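Local coordinates for protein truncated hemoglobin from geobacillus stearothermophilus (Geobacillus stearothermophilus, PDB 2BKM) that carries a haem group in a truncated globin fold, binds oxygen and probably serves in oxygen storage or transport, at residues Trp3-Leu6 / Tyr7-Ile10; Thr44-Lys47 / Gln48-Leu52; Arg77-Thr81 / Pro82-Glu86. One frame throughout, in Å; residues are numbered along the deposited sequence.

Interaction 1: Trp3-Leu6 / Tyr7-Ile10; sequences WQTL and YEAI
Tyr7 sets its CB 3.5 Å from Thr5 OG1, while its side chain leads away to touch Leu56, Glu13 and Val16. Glu8 follows and turns back on Thr5. Glu8 N donates almost straight to Thr5 OG1 (3.1 Å, 171°), and in return Thr5 N donates to Glu8 OE1 (3.1 Å), meeting the carboxylate from above its plane. This exchange is a capping box, with Thr5 as the N-cap of helix 6-9. The carboxylate reaches back because the Glu8 chain bends at chi2 (137°); Thr5 OG1 is crowded against it in the model, and the exact place of the hydroxyl is less sure. A valine here would probably leave Glu8 N, in the first turn, without its side-chain acceptor, and half of the capping box would be missing. Ala9 N bonds to Thr5 O (2.9 Å) in the carbonyl plane, and its CB lies between two side chains, 3.7 Å from Gln4 OE1 and 4.1 Å from Leu6 CD1. Ile10 N then bonds to Leu6 O (3.0 Å), the donor tilted from the carbonyl plane, and Ile10 packs on Ala105 and Phe109 of helix 104-120, the helix that Leu6 touches at Gln108.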
# COMPACT_ATOMS: atom_id res chain seq x y z
N TRP A 3 -2.47 -15.99 -18.65
CA TRP A 3 -1.74 -14.80 -18.20
C TRP A 3 -2.64 -13.55 -18.18
O TRP A 3 -3.39 -13.31 -19.12
CB TRP A 3 -0.52 -14.55 -19.09
CG TRP A 3 0.04 -13.17 -18.86
CD1 TRP A 3 0.06 -12.12 -19.75
CD2 TRP A 3 0.60 -12.66 -17.64
NE1 TRP A 3 0.61 -11.00 -19.16
CE2 TRP A 3 0.96 -11.31 -17.86
CE3 TRP A 3 0.84 -13.23 -16.37
CZ2 TRP A 3 1.54 -10.51 -16.87
CZ3 TRP A 3 1.42 -12.42 -15.37
CH2 TRP A 3 1.76 -11.08 -15.64
N GLN A 4 -2.58 -12.78 -17.08
CA GLN A 4 -3.14 -11.43 -17.03
C GLN A 4 -2.36 -10.74 -15.92
O GLN A 4 -1.84 -11.42 -15.01
CB GLN A 4 -4.64 -11.41 -16.72
CG GLN A 4 -5.02 -11.89 -15.33
CD GLN A 4 -6.53 -11.92 -15.09
OE1 GLN A 4 -7.03 -12.76 -14.33
NE2 GLN A 4 -7.26 -11.00 -15.72
N THR A 5 -2.24 -9.42 -15.99
CA THR A 5 -1.53 -8.74 -14.92
C THR A 5 -2.38 -8.81 -13.69
O THR A 5 -3.60 -8.98 -13.74
CB THR A 5 -1.28 -7.25 -15.21
OG1 THR A 5 -2.53 -6.59 -15.38
CG2 THR A 5 -0.39 -7.05 -16.47
N LEU A 6 -1.71 -8.65 -12.57
CA LEU A 6 -2.41 -8.68 -11.32
C LEU A 6 -3.35 -7.48 -11.23
O LEU A 6 -4.43 -7.54 -10.66
CB LEU A 6 -1.34 -8.71 -10.25
CG LEU A 6 -1.88 -8.99 -8.86
CD1 LEU A 6 -2.77 -10.26 -8.84
CD2 LEU A 6 -0.68 -9.19 -7.98
N TYR A 7 -2.94 -6.37 -11.83
CA TYR A 7 -3.78 -5.20 -11.95
C TYR A 7 -5.14 -5.56 -12.55
O TYR A 7 -6.18 -5.28 -11.98
CB TYR A 7 -3.06 -4.18 -12.83
CG TYR A 7 -3.78 -2.89 -13.03
CD1 TYR A 7 -4.21 -2.52 -14.32
CD2 TYR A 7 -3.95 -1.98 -11.99
CE1 TYR A 7 -4.83 -1.31 -14.53
CE2 TYR A 7 -4.58 -0.76 -12.20
CZ TYR A 7 -5.01 -0.43 -13.48
OH TYR A 7 -5.60 0.80 -13.70
N GLU A 8 -5.12 -6.21 -13.73
CA GLU A 8 -6.37 -6.65 -14.34
C GLU A 8 -7.09 -7.67 -13.46
O GLU A 8 -8.32 -7.64 -13.31
CB GLU A 8 -6.06 -7.29 -15.69
CG GLU A 8 -5.54 -6.33 -16.73
CD GLU A 8 -4.34 -6.88 -17.55
OE1 GLU A 8 -4.28 -8.10 -17.87
OE2 GLU A 8 -3.44 -6.06 -17.88
N ALA A 9 -6.33 -8.62 -12.92
CA ALA A 9 -6.91 -9.70 -12.14
C ALA A 9 -7.75 -9.19 -11.01
O ALA A 9 -8.74 -9.82 -10.65
CB ALA A 9 -5.79 -10.63 -11.63
N ILE A 10 -7.35 -8.08 -10.39
CA ILE A 10 -8.10 -7.61 -9.25
C ILE A 10 -9.17 -6.61 -9.62
O ILE A 10 -9.92 -6.16 -8.75
CB ILE A 10 -7.20 -6.98 -8.14
CG1 ILE A 10 -6.58 -5.67 -8.63
CG2 ILE A 10 -6.16 -7.97 -7.67
CD1 ILE A 10 -5.96 -4.84 -7.47

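Interaction 2: Thr44-Lys47 / Gln48-Leu52. Unlike the reference sequence in segment 44-47: His46 (reference Arg). With HEM (protoporphyrin IX containing Fe), chain D.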
# COMPACT_ATOMS: atom_id res chain seq x y z
N THR A 44 -0.85 11.85 -0.56
CA THR A 44 -0.38 10.50 -0.34
C THR A 44 -1.23 9.51 -1.11
O THR A 44 -0.72 8.58 -1.73
CB THR A 44 -0.50 10.16 1.15
OG1 THR A 44 0.17 11.18 1.91
CG2 THR A 44 0.13 8.81 1.42
N ALA A 45 -2.54 9.69 -1.03
CA ALA A 45 -3.46 8.79 -1.69
C ALA A 45 -3.28 8.86 -3.19
O ALA A 45 -3.31 7.83 -3.87
CB ALA A 45 -4.88 9.13 -1.32
N HIS A 46 -3.05 10.07 -3.72
CA HIS A 46 -2.83 10.20 -5.14
C HIS A 46 -1.60 9.40 -5.55
O HIS A 46 -1.62 8.64 -6.50
CB HIS A 46 -2.64 11.69 -5.46
CG HIS A 46 -2.12 11.96 -6.82
ND1 HIS A 46 -2.84 11.70 -7.97
CD2 HIS A 46 -0.94 12.50 -7.23
CE1 HIS A 46 -2.12 12.07 -9.02
NE2 HIS A 46 -0.97 12.55 -8.60
N LYS A 47 -0.54 9.54 -4.78
CA LYS A 47 0.70 8.86 -5.12
C LYS A 47 0.54 7.36 -5.01
O LYS A 47 1.05 6.64 -5.81
CB LYS A 47 1.81 9.29 -4.18
CG LYS A 47 2.32 10.70 -4.43
CD LYS A 47 3.31 11.09 -3.33
CE LYS A 47 3.99 12.41 -3.66
NZ LYS A 47 4.94 12.75 -2.57
N GLN A 48 -0.17 6.91 -3.98
CA GLN A 48 -0.35 5.49 -3.80
C GLN A 48 -1.22 4.88 -4.89
O GLN A 48 -0.98 3.76 -5.31
CB GLN A 48 -1.01 5.24 -2.45
CG GLN A 48 -1.05 3.76 -2.02
CD GLN A 48 0.34 3.22 -1.72
OE1 GLN A 48 0.74 3.18 -0.54
NE2 GLN A 48 1.09 2.84 -2.75
N LYS A 49 -2.24 5.61 -5.31
CA LYS A 49 -3.02 5.11 -6.44
C LYS A 49 -2.12 4.92 -7.66
O LYS A 49 -2.17 3.90 -8.35
CB LYS A 49 -4.16 6.06 -6.76
CG LYS A 49 -4.95 5.54 -7.93
CD LYS A 49 -6.31 6.17 -8.11
CE LYS A 49 -7.30 5.14 -8.70
NZ LYS A 49 -6.87 4.11 -9.75
N GLN A 50 -1.27 5.92 -7.92
CA GLN A 50 -0.33 5.80 -9.04
C GLN A 50 0.65 4.65 -8.85
O GLN A 50 0.88 3.85 -9.75
CB GLN A 50 0.47 7.10 -9.20
CG GLN A 50 -0.41 8.26 -9.60
CD GLN A 50 0.37 9.52 -9.63
OE1 GLN A 50 1.14 9.81 -8.72
NE2 GLN A 50 0.20 10.29 -10.68
N PHE A 51 1.18 4.53 -7.63
CA PHE A 51 2.14 3.51 -7.37
C PHE A 51 1.56 2.10 -7.50
O PHE A 51 2.15 1.26 -8.14
CB PHE A 51 2.78 3.66 -5.99
CG PHE A 51 3.75 2.59 -5.71
CD1 PHE A 51 4.98 2.61 -6.34
CD2 PHE A 51 3.39 1.46 -4.93
CE1 PHE A 51 5.89 1.54 -6.16
CE2 PHE A 51 4.27 0.41 -4.74
CZ PHE A 51 5.52 0.42 -5.36
N LEU A 52 0.41 1.89 -6.88
CA LEU A 52 -0.15 0.55 -6.87
C LEU A 52 -0.55 0.14 -8.29
O LEU A 52 -0.38 -1.00 -8.68
CB LEU A 52 -1.35 0.47 -5.94
CG LEU A 52 -0.99 0.55 -4.44
CD1 LEU A 52 -2.26 0.56 -3.67
CD2 LEU A 52 -0.08 -0.61 -4.05
CHA HEM D . 5.02 7.21 1.40
CHB HEM D . 4.66 5.07 5.70
CHC HEM D . 4.76 0.78 3.46
CHD HEM D . 4.08 2.97 -0.75
C1A HEM D . 4.87 6.96 2.74
C2A HEM D . 4.82 8.01 3.73
C3A HEM D . 4.72 7.42 4.92
C4A HEM D . 4.71 5.99 4.71
CMA HEM D . 4.62 8.12 6.29
CAA HEM D . 4.85 9.52 3.45
CBA HEM D . 3.54 9.93 2.81
CGA HEM D . 3.58 11.30 2.16
O1A HEM D . 4.59 12.06 2.29
O2A HEM D . 2.59 11.65 1.47
C1B HEM D . 4.71 3.73 5.46
C2B HEM D . 4.78 2.70 6.47
C3B HEM D . 4.84 1.53 5.85
C4B HEM D . 4.79 1.73 4.42
CMB HEM D . 4.75 2.93 8.00
CAB HEM D . 4.91 0.18 6.53
CBB HEM D . 5.56 -0.87 6.00
C1C HEM D . 4.50 0.99 2.13
C2C HEM D . 4.17 -0.03 1.16
C3C HEM D . 4.00 0.62 0.00
C4C HEM D . 4.19 2.03 0.22
CMC HEM D . 4.06 -1.57 1.42
CAC HEM D . 3.59 0.07 -1.37
CBC HEM D . 3.48 -1.21 -1.69
C1D HEM D . 4.31 4.30 -0.55
C2D HEM D . 4.36 5.26 -1.62
C3D HEM D . 4.67 6.56 -0.96
C4D HEM D . 4.81 6.25 0.45
CMD HEM D . 4.11 5.01 -3.12
CAD HEM D . 4.82 7.90 -1.63
CBD HEM D . 6.31 8.19 -1.86
CGD HEM D . 6.40 9.60 -2.40
O1D HEM D . 6.34 10.59 -1.59
O2D HEM D . 6.46 9.71 -3.65
NA HEM D . 4.81 5.74 3.38
NB HEM D . 4.72 3.09 4.23
NC HEM D . 4.48 2.23 1.53
ND HEM D . 4.58 4.92 0.65
FE HEM D . 4.67 3.99 2.44
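The imidazole of His46 lies across the amide of Gln50, one turn further along the helix, with Gln50 OE1 over one ring face and the two planes 41° apart. His46 NE2 and Gln50 NE2 approach to 3.3 Å without a hydrogen bond between them; both are bonded to Glu65 OE1, and Gln50 OE1 is taken up by His66 NE2, so two residues of helix 61-66 fix how this pair is turned. Below the side chains runs regular i to i+4 bonding, from Gln48 N to Thr44 O (2.9 Å) through to Phe51 N to Lys47 O (2.8 Å). Helix 42-55 most likely corresponds to the distal E helix of the two-over-two fold of truncated globins, and one of its sides is given over to the haem. Thr44 OG1 donates to propionate oxygen O2A in a short bond (2.5 Å). The Lys47 chain, extended beyond CG, runs along the other propionate and delivers NZ to O1D at 2.8 Å, a hydrogen bond whose lysine would probably also offset the propionate's charge. Gln48, deeper in, has CG anti to its backbone N (chi1 -170°) and then bends at chi2 (68°), which lays its amide against the porphyrin, OE1 3.4 Å from methine carbon CHD. There it shares the oxygen pocket with Tyr24, Phe37, His75 and Trp88, and its OE1 has a weak hydrogen bond with Tyr24 OH. Lys49 heads to another part of the fold and forms a salt bridge with Glu13. Phe51 comes to the haem margin: its CB is 3.4 Å from methyl CMD, and its ring meets the vinyl carbon CAC obliquely, CE2 being 3.5 Å away.

Interaction 3: Arg77-Thr81 / Pro82-Glu86. With HEM (protoporphyrin IX containing Fe), chain D.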
# COMPACT_ATOMS: atom_id res chain seq x y z
N ARG A 77 13.08 7.97 5.52
CA ARG A 77 12.70 9.20 6.15
C ARG A 77 11.82 9.00 7.40
O ARG A 77 11.50 9.93 8.13
CB ARG A 77 11.86 9.98 5.13
CG ARG A 77 11.73 11.43 5.50
CD ARG A 77 11.20 12.22 4.30
NE ARG A 77 12.01 11.98 3.10
CZ ARG A 77 11.80 12.56 1.92
NH1 ARG A 77 10.80 13.42 1.76
NH2 ARG A 77 12.59 12.26 0.90
N PHE A 78 11.37 7.75 7.62
CA PHE A 78 10.44 7.46 8.70
C PHE A 78 10.94 6.25 9.47
O PHE A 78 11.65 5.40 8.94
CB PHE A 78 9.02 7.12 8.18
CG PHE A 78 8.54 8.07 7.15
CD1 PHE A 78 8.54 7.73 5.80
CD2 PHE A 78 8.14 9.35 7.54
CE1 PHE A 78 8.11 8.64 4.85
CE2 PHE A 78 7.71 10.27 6.58
CZ PHE A 78 7.70 9.90 5.26
N GLU A 79 10.53 6.17 10.72
CA GLU A 79 10.83 4.99 11.51
C GLU A 79 9.77 3.93 11.22
O GLU A 79 8.60 4.07 11.65
CB GLU A 79 10.80 5.33 13.00
CG GLU A 79 11.01 4.12 13.89
CD GLU A 79 11.09 4.47 15.35
OE1 GLU A 79 12.21 4.78 15.80
OE2 GLU A 79 10.03 4.42 16.01
N ILE A 80 10.16 2.92 10.48
CA ILE A 80 9.25 1.82 10.14
C ILE A 80 9.72 0.60 10.90
O ILE A 80 10.63 -0.12 10.53
CB ILE A 80 9.24 1.58 8.66
CG1 ILE A 80 8.87 2.89 7.93
CG2 ILE A 80 8.20 0.47 8.32
CD1 ILE A 80 8.68 2.76 6.47
N THR A 81 9.07 0.38 12.02
CA THR A 81 9.30 -0.80 12.82
C THR A 81 8.42 -1.95 12.30
O THR A 81 7.49 -1.70 11.54
CB THR A 81 8.84 -0.53 14.23
OG1 THR A 81 7.50 -0.07 14.16
CG2 THR A 81 9.77 0.58 14.90
N PRO A 82 8.73 -3.19 12.68
CA PRO A 82 7.81 -4.27 12.35
C PRO A 82 6.38 -3.97 12.82
O PRO A 82 5.43 -4.22 12.06
CB PRO A 82 8.40 -5.45 13.08
CG PRO A 82 9.91 -5.12 13.03
CD PRO A 82 9.94 -3.68 13.34
N LYS A 83 6.20 -3.38 14.00
CA LYS A 83 4.86 -3.05 14.46
C LYS A 83 4.18 -2.13 13.49
O LYS A 83 2.98 -2.28 13.22
CB LYS A 83 4.91 -2.47 15.88
CG LYS A 83 3.54 -2.16 16.46
CD LYS A 83 3.65 -1.63 17.90
CE LYS A 83 2.28 -1.20 18.35
NZ LYS A 83 1.48 -2.42 18.63
N ARG A 84 4.90 -1.13 12.96
CA ARG A 84 4.28 -0.22 12.04
C ARG A 84 3.96 -0.92 10.73
O ARG A 84 2.95 -0.60 10.11
CB ARG A 84 5.13 1.04 11.84
CG ARG A 84 4.95 1.99 13.02
CD ARG A 84 5.69 3.29 12.77
NE ARG A 84 5.21 4.28 13.73
CZ ARG A 84 5.92 5.34 14.10
NH1 ARG A 84 5.39 6.19 14.95
NH2 ARG A 84 7.14 5.56 13.58
N ALA A 85 4.86 -1.78 10.28
CA ALA A 85 4.55 -2.57 9.08
C ALA A 85 3.32 -3.41 9.30
O ALA A 85 2.45 -3.47 8.40
CB ALA A 85 5.71 -3.43 8.68
N GLU A 86 3.19 -4.00 10.48
CA GLU A 86 1.97 -4.77 10.75
C GLU A 86 0.76 -3.86 10.75
O GLU A 86 -0.33 -4.25 10.31
CB GLU A 86 2.05 -5.52 12.07
CG GLU A 86 3.02 -6.59 12.08
CD GLU A 86 2.62 -7.72 11.17
OE1 GLU A 86 3.50 -8.24 10.45
OE2 GLU A 86 1.43 -8.09 11.21
CHA HEM D . 5.02 7.21 1.40
CHB HEM D . 4.66 5.07 5.70
CHC HEM D . 4.76 0.78 3.46
CHD HEM D . 4.08 2.97 -0.75
C1A HEM D . 4.87 6.96 2.74
C2A HEM D . 4.82 8.01 3.73
C3A HEM D . 4.72 7.42 4.92
C4A HEM D . 4.71 5.99 4.71
CMA HEM D . 4.62 8.12 6.29
CAA HEM D . 4.85 9.52 3.45
CBA HEM D . 3.54 9.93 2.81
CGA HEM D . 3.58 11.30 2.16
O1A HEM D . 4.59 12.06 2.29
O2A HEM D . 2.59 11.65 1.47
C1B HEM D . 4.71 3.73 5.46
C2B HEM D . 4.78 2.70 6.47
C3B HEM D . 4.84 1.53 5.85
C4B HEM D . 4.79 1.73 4.42
CMB HEM D . 4.75 2.93 8.00
CAB HEM D . 4.91 0.18 6.53
CBB HEM D . 5.56 -0.87 6.00
C1C HEM D . 4.50 0.99 2.13
C2C HEM D . 4.17 -0.03 1.16
C3C HEM D . 4.00 0.62 0.00
C4C HEM D . 4.19 2.03 0.22
CMC HEM D . 4.06 -1.57 1.42
CAC HEM D . 3.59 0.07 -1.37
CBC HEM D . 3.48 -1.21 -1.69
C1D HEM D . 4.31 4.30 -0.55
C2D HEM D . 4.36 5.26 -1.62
C3D HEM D . 4.67 6.56 -0.96
C4D HEM D . 4.81 6.25 0.45
CMD HEM D . 4.11 5.01 -3.12
CAD HEM D . 4.82 7.90 -1.63
CBD HEM D . 6.31 8.19 -1.86
CGD HEM D . 6.40 9.60 -2.40
O1D HEM D . 6.34 10.59 -1.59
O2D HEM D . 6.46 9.71 -3.65
NA HEM D . 4.81 5.74 3.38
NB HEM D . 4.72 3.09 4.23
NC HEM D . 4.48 2.23 1.53
ND HEM D . 4.58 4.92 0.65
FE HEM D . 4.67 3.99 2.44
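Thr81 and Arg84 carry most of this contact, and both work at the start of helix 82-98. Thr81 OG1 accepts from Arg84 N (3.1 Å, 155°), while Thr81 O receives Ala85 N at 2.9 Å. The hydroxyl faces the first turn because OG1 stands between the backbone N and the carbonyl carbon (chi1 54°). Pro82, which has no N-H to satisfy, follows directly. The Thr81 backbone N, by contrast, is buried with no partner. Arg84 returns across the Thr81 side chain, its CG 3.5 Å from Thr81 OG1, and stays extended as far as NE. At the end of that reach Arg84 NH2 bonds to Glu79 O (2.8 Å, 164°): the oxygen lies in the guanidinium plane, and the N-H meets a lone pair in the carbonyl plane. NE of the same group bonds to Asp32 O, so the guanidinium joins two loops and is held against rotation. The Glu79 carboxylate adds little more than charge. Glu79 OE2 is a long 3.9 Å from Arg84 NH2 and well out of the guanidinium plane, and the position of that oxygen is itself less certain.

The loop so fixed is also tied to Asn122, whose side chain bonds to Phe78 O and Ile80 N. From this loop Phe78 and Ile80 turn to the porphyrin. Haem methyl CMA sits over the centre of the Phe78 ring, with Arg77 CB over the opposite face, and Ile80 CG2 lies 3.8 Å from vinyl carbon CAB. Ala85 CB, in the first turn of the helix, is 3.7 Å from CBB of that vinyl. A threonine N-cap followed by a proline thus begins the helix that probably corresponds to globin helix G, beside the proximal wall of the haem pocket.

Interaction 1 is a surface contact, its centre about 17 Å from that of the chain, whereas interactions 2 and 3 are partly buried and both touch the haem. Interactions 1 and 3 solve the same problem on opposite sides of the chain's centre, a threonine capping a new helix: in interaction 1 a glutamate carboxylate returns the bond as a capping box, while in interaction 3 the arginine side chain instead ties down the preceding loop. Interaction 2 lies within helix 42-55 and caps nothing; Thr44, Lys47 and Gln48 serve the propionates and the oxygen pocket. The two haem contacts meet opposite porphyrin faces, interaction 2 largely with polar groups plus Phe51, interaction 3 with apolar side chains.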